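Local coordinates for polymeric immunoglobulin receptor (Mus musculus, PDB 4NOB), which probably binds polymeric immunoglobulins through its Ig-like domains and carries them across epithelia, at residues Ser15-Asp20 with Ser114-Leu119; Ser21-Cys26 with Thr78-Ile83; Tyr40-Gly45 with Ser93-Leu98; Glu84-Asp89 with Val109-Ser114. All blocks are in the same frame, centred on the assembly; numbering follows the deposited sequence.

Contact 1: residues Ser15-Asp20 with Ser114-Leu119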
loop_
_atom_site.group_PDB
_atom_site.type_symbol
_atom_site.label_atom_id
_atom_site.label_comp_id
_atom_site.label_asym_id
_atom_site.label_seq_id
_atom_site.Cartn_x
_atom_site.Cartn_y
_atom_site.Cartn_z
ATOM N N SER A 15 4.003 11.318 -3.206
ATOM C CA SER A 15 3.260 12.547 -3.565
ATOM C C SER A 15 2.663 12.337 -4.948
ATOM O O SER A 15 3.352 11.863 -5.857
ATOM C CB SER A 15 4.194 13.693 -3.653
ATOM O OG SER A 15 4.754 13.929 -2.383
ATOM N N SER A 16 1.393 12.671 -5.126
ATOM C CA SER A 16 0.696 12.567 -6.390
ATOM C C SER A 16 -0.267 13.717 -6.515
ATOM O O SER A 16 -0.399 14.582 -5.613
ATOM C CB SER A 16 -0.053 11.257 -6.417
ATOM O OG SER A 16 -0.377 10.949 -7.788
ATOM N N ILE A 17 -0.920 13.778 -7.679
ATOM C CA ILE A 17 -1.971 14.723 -7.987
ATOM C C ILE A 17 -3.240 13.978 -8.300
ATOM O O ILE A 17 -3.245 12.843 -8.837
ATOM C CB ILE A 17 -1.541 15.552 -9.208
ATOM C CG1 ILE A 17 -0.223 16.317 -8.913
ATOM C CG2 ILE A 17 -2.597 16.513 -9.613
ATOM C CD1 ILE A 17 -0.356 17.277 -7.782
ATOM N N GLU A 18 -4.369 14.598 -8.051
ATOM C CA GLU A 18 -5.666 14.005 -8.371
ATOM C C GLU A 18 -5.753 13.561 -9.806
ATOM O O GLU A 18 -5.351 14.293 -10.719
ATOM C CB GLU A 18 -6.872 14.934 -8.142
ATOM C CG GLU A 18 -7.198 15.425 -6.770
ATOM C CD GLU A 18 -8.709 15.573 -6.623
ATOM O OE1 GLU A 18 -9.338 16.237 -7.522
ATOM O OE2 GLU A 18 -9.262 15.138 -5.615
ATOM N N GLY A 19 -6.180 12.319 -9.961
ATOM C CA GLY A 19 -6.259 11.669 -11.289
ATOM C C GLY A 19 -5.154 10.720 -11.606
ATOM O O GLY A 19 -5.345 9.885 -12.530
ATOM N N ASP A 20 -4.008 10.851 -10.932
ATOM C CA ASP A 20 -2.832 10.096 -11.108
ATOM C C ASP A 20 -3.093 8.662 -10.571
ATOM O O ASP A 20 -4.044 8.372 -9.768
ATOM C CB ASP A 20 -1.660 10.635 -10.285
ATOM C CG ASP A 20 -0.869 11.799 -10.861
ATOM O OD1 ASP A 20 -1.129 12.221 -11.963
ATOM O OD2 ASP A 20 0.122 12.203 -10.070
ATOM N N SER A 114 -2.438 15.796 -4.001
ATOM C CA SER A 114 -2.775 17.210 -4.053
ATOM C C SER A 114 -3.697 17.544 -5.220
ATOM O O SER A 114 -3.924 16.752 -6.165
ATOM C CB SER A 114 -1.542 17.979 -4.214
ATOM O OG SER A 114 -0.647 17.698 -3.125
ATOM N N GLN A 115 -4.328 18.712 -5.116
ATOM C CA GLN A 115 -5.243 19.180 -6.119
ATOM C C GLN A 115 -4.432 19.362 -7.415
ATOM O O GLN A 115 -3.244 19.616 -7.442
ATOM C CB GLN A 115 -5.872 20.501 -5.632
ATOM C CG GLN A 115 -4.925 21.682 -5.576
ATOM C CD GLN A 115 -5.445 22.771 -4.699
ATOM O OE1 GLN A 115 -5.919 23.837 -5.172
ATOM N NE2 GLN A 115 -5.320 22.540 -3.454
ATOM N N VAL A 116 -5.188 19.220 -8.500
ATOM C CA VAL A 116 -4.654 19.532 -9.815
ATOM C C VAL A 116 -4.464 21.071 -9.824
ATOM O O VAL A 116 -5.382 21.818 -9.442
ATOM C CB VAL A 116 -5.634 19.197 -10.959
ATOM C CG1 VAL A 116 -4.927 19.462 -12.261
ATOM C CG2 VAL A 116 -6.022 17.754 -10.988
ATOM N N PRO A 117 -3.264 21.484 -10.194
ATOM C CA PRO A 117 -3.018 22.905 -10.201
ATOM C C PRO A 117 -3.932 23.645 -11.206
ATOM O O PRO A 117 -4.325 23.079 -12.249
ATOM C CB PRO A 117 -1.552 22.967 -10.639
ATOM C CG PRO A 117 -0.931 21.747 -10.117
ATOM C CD PRO A 117 -2.006 20.732 -10.398
ATOM N N GLU A 118 -4.281 24.889 -10.866
ATOM C CA GLU A 118 -5.178 25.685 -11.706
ATOM C C GLU A 118 -4.306 25.981 -12.954
ATOM O O GLU A 118 -3.075 26.066 -12.885
ATOM C CB GLU A 118 -5.642 27.018 -11.073
ATOM C CG GLU A 118 -6.314 26.905 -9.701
ATOM C CD GLU A 118 -7.660 26.204 -9.669
ATOM O OE1 GLU A 118 -8.457 26.309 -10.625
ATOM O OE2 GLU A 118 -7.942 25.583 -8.598
ATOM N N LEU A 119 -4.969 26.133 -14.090
ATOM C CA LEU A 119 -4.195 26.479 -15.294
ATOM C C LEU A 119 -3.820 27.986 -15.339
ATOM O O LEU A 119 -4.724 28.817 -15.190
ATOM C CB LEU A 119 -4.943 26.050 -16.563
ATOM C CG LEU A 119 -5.160 24.543 -16.667
ATOM C CD1 LEU A 119 -6.144 24.234 -17.798
ATOM C CD2 LEU A 119 -3.803 23.876 -16.806
HETATM O O HOH W 1 1.298 15.962 -3.557
#

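Contact 2: residues Ser21-Cys26 with Thr78-Ile83. With EDO (1,2-ethanediol), chain F.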
loop_
_atom_site.group_PDB
_atom_site.type_symbol
_atom_site.label_atom_id
_atom_site.label_comp_id
_atom_site.label_asym_id
_atom_site.label_seq_id
_atom_site.Cartn_x
_atom_site.Cartn_y
_atom_site.Cartn_z
ATOM N N SER A 21 -2.129 7.801 -10.892
ATOM C CA SER A 21 -1.914 6.477 -10.372
ATOM C C SER A 21 -0.578 6.446 -9.681
ATOM O O SER A 21 0.395 7.158 -10.062
ATOM C CB SER A 21 -1.876 5.486 -11.504
ATOM O OG SER A 21 -3.059 5.392 -12.269
ATOM N N VAL A 22 -0.486 5.553 -8.688
ATOM C CA VAL A 22 0.773 5.261 -8.060
ATOM C C VAL A 22 1.046 3.760 -8.003
ATOM O O VAL A 22 0.141 2.945 -8.123
ATOM C CB VAL A 22 0.926 5.792 -6.662
ATOM C CG1 VAL A 22 0.967 7.307 -6.653
ATOM C CG2 VAL A 22 -0.153 5.212 -5.781
ATOM N N SER A 23 2.346 3.402 -7.930
ATOM C CA SER A 23 2.778 2.026 -7.832
ATOM C C SER A 23 3.765 1.927 -6.749
ATOM O O SER A 23 4.918 2.455 -6.912
ATOM C CB SER A 23 3.389 1.581 -9.123
ATOM O OG SER A 23 3.721 0.233 -9.197
ATOM N N ILE A 24 3.349 1.365 -5.618
ATOM C CA ILE A 24 4.156 1.399 -4.359
ATOM C C ILE A 24 4.786 0.069 -4.148
ATOM O O ILE A 24 4.089 -0.924 -4.025
ATOM C CB ILE A 24 3.245 1.723 -3.217
ATOM C CG1 ILE A 24 2.760 3.214 -3.355
ATOM C CG2 ILE A 24 3.879 1.505 -1.845
ATOM C CD1 ILE A 24 1.606 3.569 -2.510
ATOM N N THR A 25 6.123 -0.022 -4.171
ATOM C CA THR A 25 6.869 -1.253 -3.980
ATOM C C THR A 25 7.334 -1.346 -2.551
ATOM O O THR A 25 7.915 -0.423 -1.979
ATOM C CB THR A 25 8.140 -1.354 -4.851
ATOM O OG1 THR A 25 7.685 -1.425 -6.223
ATOM C CG2 THR A 25 8.967 -2.540 -4.515
ATOM N N CYS A 26 6.953 -2.434 -1.916
ATOM C CA CYS A 26 7.441 -2.814 -0.553
ATOM C C CYS A 26 8.326 -4.038 -0.693
ATOM O O CYS A 26 7.995 -5.014 -1.359
ATOM C CB CYS A 26 6.334 -2.990 0.414
ATOM S SG CYS A 26 5.603 -1.297 0.792
ATOM N N THR A 78 9.556 -8.797 -3.281
ATOM C CA THR A 78 8.805 -7.588 -3.175
ATOM C C THR A 78 7.333 -7.841 -3.431
ATOM O O THR A 78 6.961 -8.868 -3.975
ATOM C CB THR A 78 9.241 -6.506 -4.205
ATOM O OG1 THR A 78 8.927 -6.877 -5.548
ATOM C CG2 THR A 78 10.728 -6.250 -4.081
ATOM N N PHE A 79 6.524 -6.864 -3.072
ATOM C CA PHE A 79 5.153 -6.772 -3.622
ATOM C C PHE A 79 4.829 -5.334 -3.956
ATOM O O PHE A 79 5.504 -4.414 -3.481
ATOM C CB PHE A 79 4.069 -7.356 -2.647
ATOM C CG PHE A 79 3.887 -6.679 -1.305
ATOM C CD1 PHE A 79 4.786 -6.921 -0.277
ATOM C CD2 PHE A 79 2.742 -5.867 -1.049
ATOM C CE1 PHE A 79 4.609 -6.297 0.961
ATOM C CE2 PHE A 79 2.593 -5.320 0.199
ATOM C CZ PHE A 79 3.469 -5.564 1.169
ATOM N N VAL A 80 3.875 -5.162 -4.856
ATOM C CA VAL A 80 3.516 -3.844 -5.388
ATOM C C VAL A 80 2.028 -3.579 -5.136
ATOM O O VAL A 80 1.213 -4.495 -5.337
ATOM C CB VAL A 80 3.888 -3.708 -6.834
ATOM C CG1 VAL A 80 3.575 -2.356 -7.370
ATOM C CG2 VAL A 80 5.327 -4.026 -7.050
ATOM N N ILE A 81 1.741 -2.360 -4.690
ATOM C CA ILE A 81 0.381 -1.905 -4.579
ATOM C C ILE A 81 0.163 -0.830 -5.601
ATOM O O ILE A 81 0.812 0.210 -5.592
ATOM C CB ILE A 81 0.130 -1.342 -3.154
ATOM C CG1 ILE A 81 0.479 -2.340 -2.066
ATOM C CG2 ILE A 81 -1.308 -0.925 -3.021
ATOM C CD1 ILE A 81 1.642 -1.960 -1.224
ATOM N N ASN A 82 -0.742 -1.103 -6.519
ATOM C CA ASN A 82 -1.133 -0.113 -7.567
ATOM C C ASN A 82 -2.455 0.493 -7.204
ATOM O O ASN A 82 -3.399 -0.243 -6.883
ATOM C CB ASN A 82 -1.216 -0.829 -8.907
ATOM C CG ASN A 82 0.135 -1.297 -9.450
ATOM O OD1 ASN A 82 1.116 -0.671 -9.222
ATOM N ND2 ASN A 82 0.121 -2.370 -10.161
ATOM N N ILE A 83 -2.531 1.801 -7.203
ATOM C CA ILE A 83 -3.725 2.564 -6.850
ATOM C C ILE A 83 -3.941 3.606 -7.892
ATOM O O ILE A 83 -3.061 4.403 -8.136
ATOM C CB ILE A 83 -3.663 3.225 -5.441
ATOM C CG1 ILE A 83 -3.049 2.252 -4.370
ATOM C CG2 ILE A 83 -5.057 3.660 -5.044
ATOM C CD1 ILE A 83 -2.704 3.000 -3.136
HETATM C C1 EDO F . 4.991 6.324 -6.854
HETATM O O1 EDO F . 4.282 5.630 -7.914
HETATM C C2 EDO F . 4.990 5.415 -5.638
HETATM O O2 EDO F . 6.268 4.992 -5.088
HETATM O O HOH W 2 0.054 2.255 -10.805
#

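Contact 3: residues Tyr40-Gly45 with Ser93-Leu98. With EDO (1,2-ethanediol), chain E.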
loop_
_atom_site.group_PDB
_atom_site.type_symbol
_atom_site.label_atom_id
_atom_site.label_comp_id
_atom_site.label_asym_id
_atom_site.label_seq_id
_atom_site.Cartn_x
_atom_site.Cartn_y
_atom_site.Cartn_z
ATOM N N TYR A 40 -0.396 -7.128 2.760
ATOM C CA TYR A 40 -1.528 -6.176 2.889
ATOM C C TYR A 40 -1.100 -4.740 2.693
ATOM O O TYR A 40 0.055 -4.376 2.882
ATOM C CB TYR A 40 -2.252 -6.348 4.247
ATOM C CG TYR A 40 -1.418 -6.043 5.436
ATOM C CD1 TYR A 40 -1.209 -4.731 5.881
ATOM C CD2 TYR A 40 -0.731 -7.025 6.135
ATOM C CE1 TYR A 40 -0.392 -4.466 6.953
ATOM C CE2 TYR A 40 0.086 -6.723 7.185
ATOM C CZ TYR A 40 0.272 -5.425 7.593
ATOM O OH TYR A 40 1.037 -5.089 8.720
ATOM N N TRP A 41 -2.105 -3.918 2.413
ATOM C CA TRP A 41 -2.037 -2.479 2.367
ATOM C C TRP A 41 -3.231 -2.035 3.219
ATOM O O TRP A 41 -4.360 -2.377 2.936
ATOM C CB TRP A 41 -2.137 -1.971 0.960
ATOM C CG TRP A 41 -2.259 -0.506 0.739
ATOM C CD1 TRP A 41 -3.388 0.139 0.309
ATOM C CD2 TRP A 41 -1.244 0.508 0.881
ATOM N NE1 TRP A 41 -3.171 1.491 0.186
ATOM C CE2 TRP A 41 -1.829 1.730 0.479
ATOM C CE3 TRP A 41 0.095 0.493 1.276
ATOM C CZ2 TRP A 41 -1.124 2.929 0.440
ATOM C CZ3 TRP A 41 0.782 1.677 1.233
ATOM C CH2 TRP A 41 0.168 2.869 0.809
ATOM N N CYS A 42 -2.965 -1.167 4.180
ATOM C CA CYS A 42 -4.005 -0.699 5.128
ATOM C C CYS A 42 -3.834 0.809 5.387
ATOM O O CYS A 42 -2.760 1.368 5.241
ATOM C CB CYS A 42 -3.952 -1.502 6.422
ATOM S SG CYS A 42 -2.443 -1.356 7.394
ATOM N N ARG A 43 -4.952 1.444 5.776
ATOM C CA ARG A 43 -4.972 2.858 6.150
ATOM C C ARG A 43 -5.132 3.015 7.637
ATOM O O ARG A 43 -5.989 2.401 8.241
ATOM C CB ARG A 43 -6.192 3.544 5.466
ATOM C CG ARG A 43 -6.211 5.064 5.671
ATOM C CD ARG A 43 -7.242 5.816 4.747
ATOM N NE ARG A 43 -6.995 7.262 4.846
ATOM C CZ ARG A 43 -7.419 8.111 3.975
ATOM N NH1 ARG A 43 -8.099 7.749 2.933
ATOM N NH2 ARG A 43 -7.202 9.395 4.210
ATOM N N GLN A 44 -4.194 3.765 8.202
ATOM C CA GLN A 44 -4.253 4.086 9.624
ATOM C C GLN A 44 -5.365 5.051 9.913
ATOM O O GLN A 44 -5.581 6.072 9.248
ATOM C CB GLN A 44 -2.934 4.755 10.011
ATOM C CG GLN A 44 -1.719 3.929 9.797
ATOM C CD GLN A 44 -0.600 4.191 10.772
ATOM O OE1 GLN A 44 -0.703 3.775 11.931
ATOM N NE2 GLN A 44 0.482 4.856 10.314
ATOM N N GLY A 45 -6.181 4.705 10.920
ATOM C CA GLY A 45 -7.297 5.546 11.249
ATOM C C GLY A 45 -7.221 6.158 12.650
ATOM O O GLY A 45 -6.317 5.906 13.374
ATOM N N SER A 93 -2.271 8.235 5.957
ATOM C CA SER A 93 -1.174 7.442 6.575
ATOM C C SER A 93 -1.554 5.974 6.414
ATOM O O SER A 93 -2.636 5.565 6.787
ATOM C CB SER A 93 -1.043 7.763 8.064
ATOM O OG SER A 93 -0.660 9.117 8.220
ATOM N N TYR A 94 -0.667 5.245 5.753
ATOM C CA TYR A 94 -0.856 3.834 5.377
ATOM C C TYR A 94 0.278 2.964 5.856
ATOM O O TYR A 94 1.360 3.438 6.225
ATOM C CB TYR A 94 -0.991 3.742 3.836
ATOM C CG TYR A 94 -2.166 4.477 3.261
ATOM C CD1 TYR A 94 -2.106 5.821 2.999
ATOM C CD2 TYR A 94 -3.308 3.811 2.940
ATOM C CE1 TYR A 94 -3.218 6.508 2.491
ATOM C CE2 TYR A 94 -4.407 4.471 2.371
ATOM C CZ TYR A 94 -4.346 5.817 2.131
ATOM O OH TYR A 94 -5.426 6.451 1.525
ATOM N N LYS A 95 0.049 1.640 5.756
ATOM C CA LYS A 95 1.114 0.679 5.946
ATOM C C LYS A 95 1.085 -0.391 4.847
ATOM O O LYS A 95 -0.017 -0.774 4.452
ATOM C CB LYS A 95 1.052 -0.015 7.332
ATOM C CG LYS A 95 1.191 0.886 8.507
ATOM C CD LYS A 95 1.093 0.054 9.769
ATOM C CE LYS A 95 0.930 0.940 10.983
ATOM N NZ LYS A 95 2.126 1.779 11.276
ATOM N N CYS A 96 2.241 -0.780 4.382
ATOM C CA CYS A 96 2.342 -2.051 3.658
ATOM C C CYS A 96 2.942 -3.066 4.614
ATOM O O CYS A 96 3.812 -2.697 5.412
ATOM C CB CYS A 96 3.141 -1.932 2.382
ATOM S SG CYS A 96 4.869 -1.493 2.674
ATOM N N GLY A 97 2.515 -4.309 4.598
ATOM C CA GLY A 97 3.013 -5.268 5.488
ATOM C C GLY A 97 2.785 -6.693 5.129
ATOM O O GLY A 97 2.114 -7.048 4.146
ATOM N N LEU A 98 3.324 -7.551 6.030
ATOM C CA LEU A 98 3.235 -9.005 5.940
ATOM C C LEU A 98 2.541 -9.534 7.202
ATOM O O LEU A 98 2.849 -9.111 8.313
ATOM C CB LEU A 98 4.612 -9.651 5.847
ATOM C CG LEU A 98 5.199 -9.813 4.432
ATOM C CD1 LEU A 98 5.305 -8.520 3.729
ATOM C CD2 LEU A 98 6.557 -10.522 4.552
HETATM C C1 EDO E . -9.798 5.320 0.261
HETATM O O1 EDO E . -9.484 6.710 0.492
HETATM C C2 EDO E . -8.967 4.526 1.179
HETATM O O2 EDO E . -9.310 4.803 2.542
HETATM O O HOH W 3 1.827 -7.280 10.112
HETATM O O HOH W 4 -4.890 7.945 7.341
HETATM O O HOH W 5 1.725 5.502 8.069
#

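Contact 4: residues Glu84-Asp89 with Val109-Ser114. With MG (magnesium ion), chain C.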
loop_
_atom_site.group_PDB
_atom_site.type_symbol
_atom_site.label_atom_id
_atom_site.label_comp_id
_atom_site.label_asym_id
_atom_site.label_seq_id
_atom_site.Cartn_x
_atom_site.Cartn_y
_atom_site.Cartn_z
ATOM N N GLU A 84 -5.106 3.591 -8.492
ATOM C CA GLU A 84 -5.447 4.447 -9.617
ATOM C C GLU A 84 -6.564 5.409 -9.264
ATOM O O GLU A 84 -7.231 5.292 -8.268
ATOM C CB GLU A 84 -5.787 3.646 -10.879
ATOM C CG GLU A 84 -4.698 2.631 -11.118
ATOM C CD GLU A 84 -5.082 1.294 -11.579
ATOM O OE1 GLU A 84 -6.325 1.099 -11.843
ATOM O OE2 GLU A 84 -4.064 0.467 -11.715
ATOM N N GLN A 85 -6.783 6.382 -10.143
ATOM C CA GLN A 85 -7.899 7.336 -9.977
ATOM C C GLN A 85 -7.852 8.011 -8.629
ATOM O O GLN A 85 -8.824 8.120 -7.934
ATOM C CB GLN A 85 -9.239 6.658 -10.228
ATOM C CG GLN A 85 -9.290 6.113 -11.631
ATOM C CD GLN A 85 -10.594 5.410 -11.897
ATOM O OE1 GLN A 85 -11.659 6.035 -11.778
ATOM N NE2 GLN A 85 -10.537 4.076 -12.165
ATOM N N LEU A 86 -6.647 8.459 -8.250
ATOM C CA LEU A 86 -6.460 9.069 -6.945
ATOM C C LEU A 86 -7.242 10.323 -6.817
ATOM O O LEU A 86 -7.418 11.076 -7.798
ATOM C CB LEU A 86 -4.994 9.299 -6.671
ATOM C CG LEU A 86 -4.146 8.056 -6.538
ATOM C CD1 LEU A 86 -2.714 8.379 -6.529
ATOM C CD2 LEU A 86 -4.439 7.279 -5.231
ATOM N N THR A 87 -7.716 10.583 -5.638
ATOM C CA THR A 87 -8.243 11.917 -5.315
ATOM C C THR A 87 -7.636 12.389 -4.008
ATOM O O THR A 87 -6.922 11.692 -3.257
ATOM C CB THR A 87 -9.771 11.957 -5.195
ATOM O OG1 THR A 87 -10.158 11.448 -3.917
ATOM C CG2 THR A 87 -10.408 11.226 -6.327
ATOM N N GLN A 88 -7.880 13.682 -3.657
ATOM C CA GLN A 88 -7.449 14.191 -2.402
ATOM C C GLN A 88 -7.888 13.359 -1.207
ATOM O O GLN A 88 -7.205 13.311 -0.189
ATOM C CB GLN A 88 -7.818 15.640 -2.204
ATOM C CG GLN A 88 -7.284 16.616 -3.198
ATOM C CD GLN A 88 -7.833 17.970 -2.924
ATOM O OE1 GLN A 88 -9.016 18.257 -3.407
ATOM N NE2 GLN A 88 -7.100 18.782 -2.335
ATOM N N ASP A 89 -9.019 12.680 -1.321
ATOM C CA ASP A 89 -9.538 11.840 -0.237
ATOM C C ASP A 89 -8.656 10.577 0.042
ATOM O O ASP A 89 -8.747 9.977 1.111
ATOM C CB ASP A 89 -11.008 11.470 -0.471
ATOM C CG ASP A 89 -11.915 12.669 -0.461
ATOM O OD1 ASP A 89 -11.542 13.714 0.047
ATOM O OD2 ASP A 89 -13.029 12.476 -0.978
ATOM N N VAL A 109 3.826 4.364 5.122
ATOM C CA VAL A 109 3.827 5.147 3.894
ATOM C C VAL A 109 2.880 6.333 4.073
ATOM O O VAL A 109 1.674 6.133 4.388
ATOM C CB VAL A 109 3.399 4.274 2.727
ATOM C CG1 VAL A 109 3.343 5.113 1.454
ATOM C CG2 VAL A 109 4.289 3.079 2.543
ATOM N N SER A 110 3.336 7.565 3.845
ATOM C CA SER A 110 2.479 8.707 3.862
ATOM C C SER A 110 2.140 9.036 2.402
ATOM O O SER A 110 3.007 9.209 1.541
ATOM C CB SER A 110 3.261 9.835 4.449
ATOM O OG SER A 110 2.611 11.091 4.278
ATOM N N LEU A 111 0.835 9.014 2.086
ATOM C CA LEU A 111 0.417 9.296 0.714
ATOM C C LEU A 111 -0.217 10.698 0.723
ATOM O O LEU A 111 -1.171 10.938 1.474
ATOM C CB LEU A 111 -0.595 8.237 0.261
ATOM C CG LEU A 111 -1.232 8.420 -1.097
ATOM C CD1 LEU A 111 -0.212 8.492 -2.208
ATOM C CD2 LEU A 111 -2.288 7.323 -1.327
ATOM N N GLU A 112 0.281 11.577 -0.131
ATOM C CA GLU A 112 -0.276 12.903 -0.283
ATOM C C GLU A 112 -0.796 13.030 -1.698
ATOM O O GLU A 112 -0.015 12.914 -2.648
ATOM C CB GLU A 112 0.736 14.034 -0.037
ATOM C CG GLU A 112 0.188 15.404 -0.517
ATOM C CD GLU A 112 -1.032 15.990 0.254
ATOM O OE1 GLU A 112 -1.271 15.602 1.431
ATOM O OE2 GLU A 112 -1.730 16.899 -0.337
ATOM N N VAL A 113 -2.058 13.296 -1.852
ATOM C CA VAL A 113 -2.629 13.529 -3.163
ATOM C C VAL A 113 -3.122 15.003 -3.189
ATOM O O VAL A 113 -4.070 15.348 -2.524
ATOM C CB VAL A 113 -3.783 12.589 -3.502
ATOM C CG1 VAL A 113 -4.354 12.852 -4.871
ATOM C CG2 VAL A 113 -3.365 11.146 -3.391
ATOM N N SER A 114 -2.438 15.796 -4.001
ATOM C CA SER A 114 -2.775 17.210 -4.053
ATOM C C SER A 114 -3.697 17.544 -5.220
ATOM O O SER A 114 -3.924 16.752 -6.165
ATOM C CB SER A 114 -1.542 17.979 -4.214
ATOM O OG SER A 114 -0.647 17.698 -3.125
HETATM MG MG MG C . -3.276 18.176 0.370
HETATM O O HOH W 6 -4.659 17.467 -0.814
HETATM O O HOH W 7 -3.605 17.014 1.952
HETATM O O HOH W 8 -2.538 19.400 -1.181
HETATM O O HOH W 9 -1.741 19.255 1.400
#

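Contact 1: residues Ser15-Asp20 with Ser114-Leu119
Ser114 is gripped through both of its backbone polar groups. Its N gives a nearly straight hydrogen bond (175°) to Ser16 O at 2.9 Å, and its carbonyl O takes one from Glu18 N, also at 2.9 Å. These two bonds flank Ile17, which pairs in parallel with Ser114, joining the end of strand 13-17 to the end of strand 105-114. A water adds a second link, donating to Ser16 O at 3.0 Å and lying 2.6 Å from Ser114 OG, a hydroxyl that also meets Glu112. After Ile17 the chain makes a type II turn through Asp20. Gly19 takes the positive phi there, where a CB would press on the preceding carbonyl, and Asp20 OD2 accepts from Ile17 N at 3.0 Å, the donor above the carboxylate plane. In the packing outside, Ile17 CD1 lies 3.8 Å from Ser114 CB; with CG1 beside the backbone N (chi1 -60°), Ile17 CG2 is anti to it and meets Val116 CG2 at 3.9 Å. Val116 CG2 reaches Glu18 O at 3.5 Å. Glu18 turns its carboxylate to Gln88 N. Main-chain bonds thus fix the pairing of the strand ends; beyond them lie a few apolar touches on an exposed tail.

Contact 2: residues Ser21-Cys26 with Thr78-Ile83
Phe79 lays one ring face under Cys26, whose CB stands 4.1 Å from the ring centroid, 25° off the normal and displaced toward the rim. The Phe79 CG sits between its own backbone N and carbonyl carbon (chi1 63°), which folds the ring back beside the neighbouring strand. Cys26 SG approaches the same ring obliquely and continues into the disulfide with Cys96. Next along this face, Ile24 and Ile81 cross obliquely, Ile24 CG2 lying 4.2 Å from Ile81 CD1; beyond them Val22 and Ile83 run side by side in the same direction, with Val22 CG2 4.0 Å from Ile83 CB. The two strands are B and E of the immunoglobulin V-set sandwich, antiparallel and joined by paired hydrogen bonds at Val22-Ile83, Ile24-Ile81 and Cys26-Phe79. Their branched and aromatic residues suit the face turned to the opposite sheet, where Ile24, Ile81 and Ile83 all touch Trp41. The other face carries Ser23, Thr25, Val80 and Asn82, a more polar set. Ser23 OG, held opposite the backbone N at chi1 -174°, donates to Asn82 OD1 at 2.8 Å, nearly in line with the amide carbonyl, and the same OG lies 3.2 Å from Val80 CG1. Thr25 presents OG1 to Val80 CG2 at 3.6 Å and touches Thr78 CB with CG2. A water donates to Val22 O at 2.8 Å and only weakly to Asn82 OD1.

Contact 3: residues Tyr40-Gly45 with Ser93-Leu98
Trp41 and Tyr94 form the dense side of this pairing. Their rings are almost parallel, 6° between planes, but offset, with little ring-on-ring overlap; Tyr94 CB instead rests over the six-membered ring of Trp41, 3.6 Å from its centroid. The Trp41 chi1 of 172° carries the indole away from the backbone N to this place, where Trp41 CE3 also lies 4.0 Å from Cys96 CB. A leucine in place of Trp41 would probably open a gap beneath Tyr94 and leave the Tyr64 hydroxyl without its indole N-H. On the opposite face Tyr40 lies flat on Gly97, the glycine CA 3.8 Å from the ring centroid; any CB there would run into Tyr40 CZ, so only a residue without one fits under the ring. These are strands C and F of the V-set fold, antiparallel, with the core tryptophan between two disulfides: Cys96 bonds to Cys26 across the sandwich and Cys42 to Cys50 on the neighbouring strand. Tyr94, bonded through OH to the carbonyl of Asp90 four residues earlier, makes the tyrosine corner common in Greek-key proteins. Toward Gln44 and Ser93 the contact becomes wetter. Arg43 stretches over Tyr94, with CG 4.2 Å from the ring centroid, and sends NH1 on to Asp89 O and to a bound ethanediol. Gln44 crosses Lys95 at about a right angle, Gln44 OE1 3.4 Å from Lys95 CE, while the lysine amine makes a salt bridge with Asp108. One water accepts from Gln44 NE2 at 2.6 Å and donates to Tyr94 O; another joins Gln44 O to Ser93 N.

Contact 4: residues Glu84-Asp89 with Val109-Ser114
Gln88 runs along the carbonyl of Val113 before its tip turns to water. Its CB lies 3.8 Å from Val113 O and its CG comes closer, 3.5 Å from the same oxygen. Beyond CG the chain is extended (chi2 175°), which carries the amide past the strand, and there Gln88 NE2 donates to a water at 3.2 Å. That water donates in turn to Val113 O at 2.8 Å and is itself a ligand of a magnesium ion. Glu112 OE2 binds the magnesium directly at 2.1 Å, with three further waters around the ion; a bend at chi2 (67°) swings this carboxylate to it, and a magnesium-bound water also donates to Glu112 OE1. An amide that can donate to water and a carboxylate that can bind a metal suit this wet margin. The segment 84-89 belongs to the turn between strands E and F of the V-set sandwich, and 109-114 is the end of strand G, so the contact joins the E-F turn to the end of strand G at one end of the sandwich. Here Thr87 OG1 accepts from Asp89 N in an ST turn, while Thr87 N donates to Asp90 OD2. Inward the chemistry is apolar. Val113 points at the turn and presses CG1 to 3.2 Å from Thr87 O, a tight approach, and the same methyl meets Leu86 CB at 4.0 Å. With an alanine in place of Val113, both methyls go and a gap would probably open between strand G and the turn at Leu86 and Thr87. Deeper still, Leu86 CD2 meets Leu111 CD2 at 4.5 Å, leucine against leucine.

How the contacts relate
Starting at the N terminus, strand 13-17 enters contact 1, which is closed by the very end of the modelled chain, so the loop it makes holds all the others. The chain passes from Asp20 straight into contact 2, closed at 78-83. Contact 3 opens inside that loop at 40-45 and closes beyond it at 93-98, so contacts 2 and 3 cross; they belong to the two facing sheets, which the Cys26-Cys96 disulfide bolts together. Contact 4 opens after contact 2 has closed, crosses contact 3, and shares Ser114 with contact 1. There Gly19 bonds to the 84-89 turn, joining the end of strand 13-17 to it, while strand 105-114 meets the turn by packing.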